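Local coordinates for MutT/nudix family protein (Enterococcus faecalis, PDB 2FML) that is of unknown function but probably pairs a Nudix-type nucleotide-binding or hydrolase domain with a DNA-binding winged helix, as in NrtR regulators, at residues L47-E52 / Q209-D214; F112-R117 / H186-I191; L129-E134 / P205-V210. One frame throughout, in Å; residues are numbered along the deposited sequence.

Interaction 1: residues L47-E52 / Q209-D214; sequences LCYNKE and QVLGKD
Val210 and Leu211 pack against Tyr49 where a strand of the Nudix sheet meets the 3-10 turn between helix 186-200 and helix 217-228, in the NrtR-type winged-helix part of the chain. Tyr49 gives the largest share of the strand's side. Its CB sits 3.5 Å from Val210 CG2. With Tyr49 CG anti to the backbone N (chi1 170°), the ring runs on past Val210 to Leu211. Ring atoms CD2 and CE2 both meet Leu211 CD2, and CE2 lies 3.8 Å from that methyl. The two side chains lie side by side and point the same way. At the tip, Tyr49 OH leaves the contact and hydrogen-bonds Asp54 OD1, which ties the ring end to its own hairpin. Val223 of helix 217-228 touches both Tyr49 and Leu211. The other methyl of Val210, CG1, turns back along the strand and comes 3.7 Å from Leu47 O. Lys51, an exposed residue, brings CG near Leu211 CD2, while Lys51 NZ forms a salt bridge with Glu219. No direct hydrogen bond joins the two segments. One water bridges the backbones instead: it accepts from Tyr49 N at 3.0 Å and donates to Val210 O at 2.6 Å.

Interaction 2: residues F112-R117 / H186-I191; sequences FSRPDR and HSEIII. With GOL (glycerol), chain C.
The start of helix 186-200 packs on the end of strand 106-112 of the Nudix sheet and the loop that follows it, and a glycerol sits at one end of this joint. Phe112 and Ile189 form its apolar part. Ile189 CG1 lies over one face of the Phe112 ring, 4.0 Å from the ring centroid and 18° off the normal, in a CH-pi contact. It is offset toward the rim, nearest to CE2. The Phe112 ring also meets His110 edge-to-face.

At the outer side, Arg114 and Glu188 cross at about a right angle. Arg114 NH2 makes a weak, salt-bridging hydrogen bond of 3.4 Å to Glu188 OE2, which lies at the edge of the guanidinium. A water adds a second link, donating to Glu188 OE1 and accepting a weak bond from Arg114 NE. A further salt bridge from Arg114 to Asp116, within the type I turn Arg114 to Arg117, is doubtful in its details.

Arg117 bends at chi3 (-68°), and its guanidinium edge meets the glycerol, probably a crystallisation additive. Arg117 NH1 gives a 2.8 Å bond to glycerol O3, and Arg117 NH2 one of 2.8 Å to O2. Asp185 pairs with Arg117 NE, which would help fix the group's rotation. Asp43 and Asp118 also bind the glycerol. His186 ND1 accepts from Leu74 N, so both ring nitrogens are engaged. From the other end of the ring, His186 NE2 donates to glycerol O2 at 3.0 Å, almost straight at 175°.

Interaction 3: residues L129-E134 / P205-V210; sequences LAFIGE and PQVLQV
Phe131 lays its ring flat against the backbone of Val207. Val207 CA stands over the ring centre, 3.6 Å from the centroid and only 8° off the normal, a close CH-pi contact. The same valine reaches the ring with its side chain: CG2, anti to the Val207 backbone N, comes 3.6 Å from Phe131 CE1. The flat approach lets the aromatic group cover main chain and side chain together.

Two glutamines lie around the ring's edge. Gln206 NE2 is in the ring plane, 3.8 Å from Phe131 CE2. Gln209 OE1 is also at the edge and in plane. It comes within 3.4 Å of Phe131 O, but both atoms are acceptors and no hydrogen bond forms between them. The CB atoms of Phe131 and Gln209 pack together at 3.8 Å.

Near the root of the ring, Val210 CG1 touches Phe131 CB at 3.5 Å. This is the methyl that also faces the neighbouring strand 39-50. Val197 of helix 186-200 touches both Phe131 and Val207, so that helix joins the same apolar cluster.

Beyond the ring, the contact becomes polar. A water donates to Ile132 O and to Val210 O, bridging two carbonyls that could not bond to each other; its modelled distance to Ile132 O is short, so its exact place is doubtful. Successive i to i+3 backbone bonds, including Gln209 N to Gln206 O, hold the segment 206-210 as a 3-10 turn. An aromatic residue of the Nudix sheet thus docks on the 3-10 turn between helices 186-200 and 217-228, in the winged-helix part, a domain pairing consistent with NrtR-type proteins.

In the fold
Interactions 1 and 3 are two halves of one joint. Their centres are 7 Å apart, and they share Gln209, Val210 and a water. The neighbouring strands 39-50 and 123-131 both present side chains to the same 3-10 turn. Those strands are bonded to each other, with Leu47 N 3.0 Å from Ala130 O; just beyond, side-chain Asn50 ND2 bonds Glu134 OE1 at 2.9 Å. Interaction 2 lies apart, its centre 27 Å from that of interaction 1 and 22 Å from that of interaction 3. It holds the glycerol and borders the second subunit. Helix 186-200 connects the regions: its start packs in interaction 2, and Val197 further along reaches interaction 3.

Interaction 1: residues L47-E52 / Q209-D214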
loop_
_atom_site.group_PDB
_atom_site.type_symbol
_atom_site.label_atom_id
_atom_site.label_comp_id
_atom_site.label_asym_id
_atom_site.label_seq_id
_atom_site.Cartn_x
_atom_site.Cartn_y
_atom_site.Cartn_z
ATOM N N LEU A 47 -14.726 5.410 -8.188
ATOM C CA LEU A 47 -15.973 5.449 -7.467
ATOM C C LEU A 47 -16.547 6.831 -7.625
ATOM O O LEU A 47 -15.845 7.839 -7.499
ATOM C CB LEU A 47 -15.722 5.207 -5.987
ATOM C CG LEU A 47 -15.249 3.836 -5.573
ATOM C CD1 LEU A 47 -15.146 3.790 -4.059
ATOM C CD2 LEU A 47 -16.163 2.721 -6.145
ATOM N N CYS A 48 -17.844 6.879 -7.903
ATOM C CA CYS A 48 -18.555 8.145 -7.934
ATOM C C CYS A 48 -19.861 7.986 -7.153
ATOM O O CYS A 48 -20.180 6.900 -6.654
ATOM C CB CYS A 48 -18.773 8.601 -9.397
ATOM S SG CYS A 48 -19.945 7.643 -10.350
ATOM N N TYR A 49 -20.642 9.057 -7.084
ATOM C CA TYR A 49 -21.934 8.942 -6.480
ATOM C C TYR A 49 -22.944 9.806 -7.230
ATOM O O TYR A 49 -22.722 10.992 -7.377
ATOM C CB TYR A 49 -21.795 9.332 -5.013
ATOM C CG TYR A 49 -23.075 9.518 -4.230
ATOM C CD1 TYR A 49 -23.720 8.436 -3.620
ATOM C CD2 TYR A 49 -23.594 10.807 -4.034
ATOM C CE1 TYR A 49 -24.896 8.665 -2.865
ATOM C CE2 TYR A 49 -24.733 11.026 -3.303
ATOM C CZ TYR A 49 -25.398 9.964 -2.740
ATOM O OH TYR A 49 -26.522 10.260 -2.011
ATOM N N ASN A 50 -24.033 9.202 -7.725
ATOM C CA ASN A 50 -25.178 9.954 -8.240
ATOM C C ASN A 50 -26.154 10.458 -7.132
ATOM O O ASN A 50 -26.786 9.636 -6.501
ATOM C CB ASN A 50 -25.932 9.082 -9.265
ATOM C CG ASN A 50 -26.918 9.887 -10.099
ATOM O OD1 ASN A 50 -27.959 10.361 -9.606
ATOM N ND2 ASN A 50 -26.576 10.082 -11.363
ATOM N N LYS A 51 -26.302 11.776 -6.909
ATOM C CA LYS A 51 -27.152 12.305 -5.798
ATOM C C LYS A 51 -28.646 12.073 -5.969
ATOM O O LYS A 51 -29.357 11.800 -5.004
ATOM C CB LYS A 51 -26.992 13.830 -5.577
ATOM C CG LYS A 51 -25.610 14.319 -5.132
ATOM C CD LYS A 51 -25.203 15.574 -5.925
ATOM C CE LYS A 51 -25.947 16.832 -5.487
ATOM N NZ LYS A 51 -25.184 17.668 -4.498
ATOM N N GLU A 52 -29.137 12.251 -7.188
ATOM C CA GLU A 52 -30.569 12.172 -7.431
ATOM C C GLU A 52 -31.008 10.740 -7.176
ATOM O O GLU A 52 -32.013 10.502 -6.507
ATOM C CB GLU A 52 -30.942 12.678 -8.847
ATOM C CG GLU A 52 -30.190 13.993 -9.297
ATOM C CD GLU A 52 -28.719 13.719 -9.802
ATOM O OE1 GLU A 52 -28.548 13.194 -10.943
ATOM O OE2 GLU A 52 -27.742 14.022 -9.062
ATOM N N GLN A 209 -15.381 13.384 -1.320
ATOM C CA GLN A 209 -14.994 13.939 -2.631
ATOM C C GLN A 209 -16.013 13.617 -3.730
ATOM O O GLN A 209 -16.262 14.454 -4.587
ATOM C CB GLN A 209 -13.633 13.427 -3.062
ATOM C CG GLN A 209 -12.448 14.199 -2.553
ATOM C CD GLN A 209 -11.127 13.596 -3.060
ATOM O OE1 GLN A 209 -11.123 12.783 -3.966
ATOM N NE2 GLN A 209 -10.028 13.988 -2.463
ATOM N N VAL A 210 -16.602 12.417 -3.698
ATOM C CA VAL A 210 -17.652 12.039 -4.666
ATOM C C VAL A 210 -18.876 13.017 -4.702
ATOM O O VAL A 210 -19.702 12.971 -5.631
ATOM C CB VAL A 210 -18.199 10.576 -4.462
ATOM C CG1 VAL A 210 -17.075 9.534 -4.450
ATOM C CG2 VAL A 210 -19.023 10.490 -3.268
ATOM N N LEU A 211 -18.962 13.866 -3.679
ATOM C CA LEU A 211 -20.045 14.820 -3.527
ATOM C C LEU A 211 -19.744 16.147 -4.216
ATOM O O LEU A 211 -20.629 16.973 -4.341
ATOM C CB LEU A 211 -20.360 15.031 -2.037
ATOM C CG LEU A 211 -21.245 14.025 -1.311
ATOM C CD1 LEU A 211 -21.410 14.465 0.150
ATOM C CD2 LEU A 211 -22.644 13.862 -1.985
ATOM N N GLY A 212 -18.497 16.348 -4.641
ATOM C CA GLY A 212 -18.157 17.424 -5.559
ATOM C C GLY A 212 -17.905 18.810 -4.980
ATOM O O GLY A 212 -18.434 19.825 -5.482
ATOM N N LYS A 213 -17.086 18.866 -3.936
ATOM C CA LYS A 213 -16.532 20.156 -3.448
ATOM C C LYS A 213 -17.418 20.959 -2.496
ATOM O O LYS A 213 -16.894 21.764 -1.728
ATOM C CB LYS A 213 -15.960 21.048 -4.587
ATOM C CG LYS A 213 -14.510 20.719 -5.050
ATOM C CD LYS A 213 -14.378 19.381 -5.805
ATOM C CE LYS A 213 -13.798 18.278 -4.921
ATOM N NZ LYS A 213 -14.220 16.907 -5.399
ATOM N N ASP A 214 -18.734 20.755 -2.523
ATOM C CA ASP A 214 -19.531 21.142 -1.362
ATOM C C ASP A 214 -20.684 20.182 -1.012
ATOM O O ASP A 214 -21.163 19.427 -1.868
ATOM C CB ASP A 214 -19.922 22.640 -1.378
ATOM C CG ASP A 214 -21.149 22.943 -2.221
ATOM O OD1 ASP A 214 -21.027 23.789 -3.131
ATOM O OD2 ASP A 214 -22.235 22.369 -1.956
HETATM O O HOH W 1 -19.226 11.597 -7.739
#

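Interaction 2: residues F112-R117 / H186-I191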
loop_
_atom_site.group_PDB
_atom_site.type_symbol
_atom_site.label_atom_id
_atom_site.label_comp_id
_atom_site.label_asym_id
_atom_site.label_seq_id
_atom_site.Cartn_x
_atom_site.Cartn_y
_atom_site.Cartn_z
ATOM N N PHE A 112 -1.251 -6.499 -5.280
ATOM C CA PHE A 112 -1.643 -7.893 -5.365
ATOM C C PHE A 112 -0.640 -8.675 -6.145
ATOM O O PHE A 112 -0.258 -8.277 -7.256
ATOM C CB PHE A 112 -3.005 -7.930 -6.047
ATOM C CG PHE A 112 -4.082 -7.312 -5.196
ATOM C CD1 PHE A 112 -4.815 -8.093 -4.303
ATOM C CD2 PHE A 112 -4.376 -5.959 -5.335
ATOM C CE1 PHE A 112 -5.799 -7.495 -3.510
ATOM C CE2 PHE A 112 -5.338 -5.375 -4.559
ATOM C CZ PHE A 112 -6.027 -6.116 -3.637
ATOM N N SER A 113 -0.161 -9.751 -5.520
ATOM C CA SER A 113 0.988 -10.446 -5.968
ATOM C C SER A 113 0.875 -11.953 -5.856
ATOM O O SER A 113 1.884 -12.665 -5.989
ATOM C CB SER A 113 2.187 -9.989 -5.184
ATOM O OG SER A 113 2.015 -10.282 -3.780
ATOM N N ARG A 114 -0.319 -12.434 -5.617
ATOM C CA ARG A 114 -0.522 -13.863 -5.533
ATOM C C ARG A 114 0.041 -14.488 -6.831
ATOM O O ARG A 114 -0.206 -13.973 -7.914
ATOM C CB ARG A 114 -2.022 -14.146 -5.434
ATOM C CG ARG A 114 -2.332 -15.536 -5.875
ATOM C CD ARG A 114 -3.680 -15.972 -5.198
ATOM N NE ARG A 114 -4.817 -15.197 -5.734
ATOM C CZ ARG A 114 -5.410 -15.490 -6.877
ATOM N NH1 ARG A 114 -4.981 -16.532 -7.628
ATOM N NH2 ARG A 114 -6.445 -14.786 -7.225
ATOM N N PRO A 115 0.880 -15.537 -6.703
ATOM C CA PRO A 115 1.696 -16.011 -7.830
ATOM C C PRO A 115 0.916 -16.492 -9.055
ATOM O O PRO A 115 1.480 -16.569 -10.154
ATOM C CB PRO A 115 2.514 -17.162 -7.203
ATOM C CG PRO A 115 2.560 -16.867 -5.741
ATOM C CD PRO A 115 1.212 -16.231 -5.440
ATOM N N ASP A 116 -0.371 -16.800 -8.893
ATOM C CA ASP A 116 -1.187 -17.234 -10.011
ATOM C C ASP A 116 -2.428 -16.378 -10.264
ATOM O O ASP A 116 -3.407 -16.898 -10.854
ATOM C CB ASP A 116 -1.654 -18.682 -9.764
ATOM C CG ASP A 116 -2.419 -18.808 -8.433
ATOM O OD1 ASP A 116 -2.548 -17.768 -7.696
ATOM O OD2 ASP A 116 -2.866 -19.925 -8.114
ATOM N N ARG A 117 -2.410 -15.106 -9.838
ATOM C CA ARG A 117 -3.513 -14.217 -10.112
ATOM C C ARG A 117 -3.746 -13.913 -11.637
ATOM O O ARG A 117 -4.839 -13.535 -12.008
ATOM C CB ARG A 117 -3.323 -12.867 -9.345
ATOM C CG ARG A 117 -2.062 -12.066 -9.718
ATOM C CD ARG A 117 -2.028 -10.793 -8.906
ATOM N NE ARG A 117 -3.121 -9.961 -9.367
ATOM C CZ ARG A 117 -3.142 -9.322 -10.536
ATOM N NH1 ARG A 117 -2.084 -9.377 -11.359
ATOM N NH2 ARG A 117 -4.238 -8.677 -10.911
ATOM N N HIS A 186 -9.890 -9.298 -9.608
ATOM C CA HIS A 186 -10.537 -7.965 -9.437
ATOM C C HIS A 186 -11.662 -7.904 -8.413
ATOM O O HIS A 186 -11.929 -6.857 -7.859
ATOM C CB HIS A 186 -10.995 -7.397 -10.776
ATOM C CG HIS A 186 -9.855 -7.067 -11.667
ATOM N ND1 HIS A 186 -10.012 -6.383 -12.856
ATOM C CD2 HIS A 186 -8.528 -7.309 -11.526
ATOM C CE1 HIS A 186 -8.825 -6.219 -13.410
ATOM N NE2 HIS A 186 -7.914 -6.774 -12.622
ATOM N N SER A 187 -12.288 -9.041 -8.132
ATOM C CA SER A 187 -13.256 -9.075 -7.026
ATOM C C SER A 187 -12.582 -8.774 -5.666
ATOM O O SER A 187 -13.152 -8.023 -4.821
ATOM C CB SER A 187 -13.905 -10.468 -6.982
ATOM O OG SER A 187 -13.015 -11.213 -6.224
ATOM N N GLU A 188 -11.364 -9.318 -5.471
ATOM C CA GLU A 188 -10.579 -8.998 -4.283
ATOM C C GLU A 188 -10.162 -7.560 -4.195
ATOM O O GLU A 188 -9.959 -7.060 -3.128
ATOM C CB GLU A 188 -9.271 -9.827 -4.164
ATOM C CG GLU A 188 -9.450 -11.271 -3.807
ATOM C CD GLU A 188 -8.215 -12.035 -4.180
ATOM O OE1 GLU A 188 -7.161 -11.613 -3.668
ATOM O OE2 GLU A 188 -8.283 -12.998 -5.017
ATOM N N ILE A 189 -9.839 -6.990 -5.337
ATOM C CA ILE A 189 -9.460 -5.614 -5.421
ATOM C C ILE A 189 -10.667 -4.664 -5.129
ATOM O O ILE A 189 -10.506 -3.671 -4.422
ATOM C CB ILE A 189 -8.815 -5.256 -6.809
ATOM C CG1 ILE A 189 -7.739 -6.280 -7.307
ATOM C CG2 ILE A 189 -8.376 -3.802 -6.782
ATOM C CD1 ILE A 189 -6.954 -5.773 -8.582
ATOM N N ILE A 190 -11.846 -4.956 -5.655
ATOM C CA ILE A 190 -13.014 -4.118 -5.357
ATOM C C ILE A 190 -13.436 -4.155 -3.877
ATOM O O ILE A 190 -13.716 -3.113 -3.236
ATOM C CB ILE A 190 -14.181 -4.434 -6.311
ATOM C CG1 ILE A 190 -13.776 -3.894 -7.668
ATOM C CG2 ILE A 190 -15.553 -3.717 -5.829
ATOM C CD1 ILE A 190 -14.562 -4.323 -8.823
ATOM N N ILE A 191 -13.450 -5.357 -3.322
ATOM C CA ILE A 191 -13.674 -5.563 -1.890
ATOM C C ILE A 191 -12.614 -4.817 -1.061
ATOM O O ILE A 191 -12.945 -4.142 -0.081
ATOM C CB ILE A 191 -13.688 -7.093 -1.591
ATOM C CG1 ILE A 191 -14.902 -7.739 -2.266
ATOM C CG2 ILE A 191 -13.579 -7.440 -0.117
ATOM C CD1 ILE A 191 -16.171 -7.353 -1.736
HETATM C C1 GOL C . -4.923 -6.066 -15.379
HETATM O O1 GOL C . -6.243 -5.458 -15.373
HETATM C C2 GOL C . -4.745 -7.282 -14.434
HETATM O O2 GOL C . -4.986 -6.960 -13.049
HETATM C C3 GOL C . -3.271 -7.640 -14.575
HETATM O O3 GOL C . -2.852 -8.857 -13.973
HETATM O O HOH W 2 -4.851 -11.901 -5.497
#

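Interaction 3: residues L129-E134 / P205-V210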
loop_
_atom_site.group_PDB
_atom_site.type_symbol
_atom_site.label_atom_id
_atom_site.label_comp_id
_atom_site.label_asym_id
_atom_site.label_seq_id
_atom_site.Cartn_x
_atom_site.Cartn_y
_atom_site.Cartn_z
ATOM N N LEU A 129 -7.228 3.770 -5.974
ATOM C CA LEU A 129 -8.599 4.158 -5.636
ATOM C C LEU A 129 -8.732 5.674 -5.904
ATOM O O LEU A 129 -7.837 6.451 -5.589
ATOM C CB LEU A 129 -8.840 3.892 -4.150
ATOM C CG LEU A 129 -10.122 4.333 -3.446
ATOM C CD1 LEU A 129 -11.389 3.894 -4.272
ATOM C CD2 LEU A 129 -10.148 3.678 -2.056
ATOM N N ALA A 130 -9.824 6.093 -6.538
ATOM C CA ALA A 130 -10.120 7.528 -6.627
ATOM C C ALA A 130 -11.602 7.730 -6.586
ATOM O O ALA A 130 -12.380 6.840 -7.041
ATOM C CB ALA A 130 -9.539 8.134 -7.913
ATOM N N PHE A 131 -11.966 8.889 -6.036
ATOM C CA PHE A 131 -13.348 9.371 -5.899
ATOM C C PHE A 131 -13.497 10.533 -6.832
ATOM O O PHE A 131 -12.729 11.485 -6.707
ATOM C CB PHE A 131 -13.570 9.903 -4.496
ATOM C CG PHE A 131 -13.124 8.985 -3.428
ATOM C CD1 PHE A 131 -13.756 7.755 -3.236
ATOM C CD2 PHE A 131 -12.073 9.342 -2.598
ATOM C CE1 PHE A 131 -13.342 6.900 -2.244
ATOM C CE2 PHE A 131 -11.668 8.503 -1.579
ATOM C CZ PHE A 131 -12.303 7.276 -1.407
ATOM N N ILE A 132 -14.468 10.475 -7.741
ATOM C CA ILE A 132 -14.574 11.420 -8.840
ATOM C C ILE A 132 -16.055 11.684 -9.174
ATOM O O ILE A 132 -16.945 11.125 -8.533
ATOM C CB ILE A 132 -13.757 10.934 -10.104
ATOM C CG1 ILE A 132 -14.308 9.615 -10.700
ATOM C CG2 ILE A 132 -12.262 10.737 -9.734
ATOM C CD1 ILE A 132 -14.229 9.542 -12.247
ATOM N N GLY A 133 -16.318 12.577 -10.128
ATOM C CA GLY A 133 -17.660 12.737 -10.662
ATOM C C GLY A 133 -17.979 11.606 -11.620
ATOM O O GLY A 133 -17.078 10.880 -12.064
ATOM N N GLU A 134 -19.270 11.464 -11.923
ATOM C CA GLU A 134 -19.790 10.519 -12.893
ATOM C C GLU A 134 -19.552 11.071 -14.299
ATOM O O GLU A 134 -20.488 11.537 -14.972
ATOM C CB GLU A 134 -21.288 10.268 -12.664
ATOM C CG GLU A 134 -21.766 8.909 -13.196
ATOM C CD GLU A 134 -23.259 8.619 -13.006
ATOM O OE1 GLU A 134 -23.908 9.165 -12.097
ATOM O OE2 GLU A 134 -23.802 7.798 -13.778
ATOM N N PRO A 205 -12.335 11.433 6.003
ATOM C CA PRO A 205 -13.480 11.328 5.078
ATOM C C PRO A 205 -13.199 11.778 3.632
ATOM O O PRO A 205 -14.036 12.472 3.030
ATOM C CB PRO A 205 -14.561 12.209 5.759
ATOM C CG PRO A 205 -13.916 12.829 6.977
ATOM C CD PRO A 205 -12.444 12.648 6.847
ATOM N N GLN A 206 -12.063 11.354 3.071
ATOM C CA GLN A 206 -11.747 11.693 1.683
ATOM C C GLN A 206 -12.896 11.319 0.746
ATOM O O GLN A 206 -13.198 12.057 -0.186
ATOM C CB GLN A 206 -10.456 11.032 1.207
ATOM C CG GLN A 206 -9.166 11.892 1.148
ATOM C CD GLN A 206 -8.012 11.116 0.383
ATOM O OE1 GLN A 206 -6.820 11.501 0.404
ATOM N NE2 GLN A 206 -8.391 10.030 -0.279
ATOM N N VAL A 207 -13.542 10.189 1.013
ATOM C CA VAL A 207 -14.660 9.689 0.176
ATOM C C VAL A 207 -15.751 10.718 -0.158
ATOM O O VAL A 207 -16.364 10.647 -1.241
ATOM C CB VAL A 207 -15.333 8.405 0.755
ATOM C CG1 VAL A 207 -16.151 8.739 2.044
ATOM C CG2 VAL A 207 -16.224 7.717 -0.328
ATOM N N LEU A 208 -15.962 11.686 0.748
ATOM C CA LEU A 208 -16.922 12.798 0.508
ATOM C C LEU A 208 -16.547 13.658 -0.714
ATOM O O LEU A 208 -17.283 14.571 -1.074
ATOM C CB LEU A 208 -17.072 13.679 1.766
ATOM C CG LEU A 208 -17.511 12.944 3.027
ATOM C CD1 LEU A 208 -17.635 13.908 4.148
ATOM C CD2 LEU A 208 -18.846 12.227 2.794
ATOM N N GLN A 209 -15.381 13.384 -1.320
ATOM C CA GLN A 209 -14.994 13.939 -2.631
ATOM C C GLN A 209 -16.013 13.617 -3.730
ATOM O O GLN A 209 -16.262 14.454 -4.587
ATOM C CB GLN A 209 -13.633 13.427 -3.062
ATOM C CG GLN A 209 -12.448 14.199 -2.553
ATOM C CD GLN A 209 -11.127 13.596 -3.060
ATOM O OE1 GLN A 209 -11.123 12.783 -3.966
ATOM N NE2 GLN A 209 -10.028 13.988 -2.463
ATOM N N VAL A 210 -16.602 12.417 -3.698
ATOM C CA VAL A 210 -17.652 12.039 -4.666
ATOM C C VAL A 210 -18.876 13.017 -4.702
ATOM O O VAL A 210 -19.702 12.971 -5.631
ATOM C CB VAL A 210 -18.199 10.576 -4.462
ATOM C CG1 VAL A 210 -17.075 9.534 -4.450
ATOM C CG2 VAL A 210 -19.023 10.490 -3.268
HETATM O O HOH W 1 -19.226 11.597 -7.739
#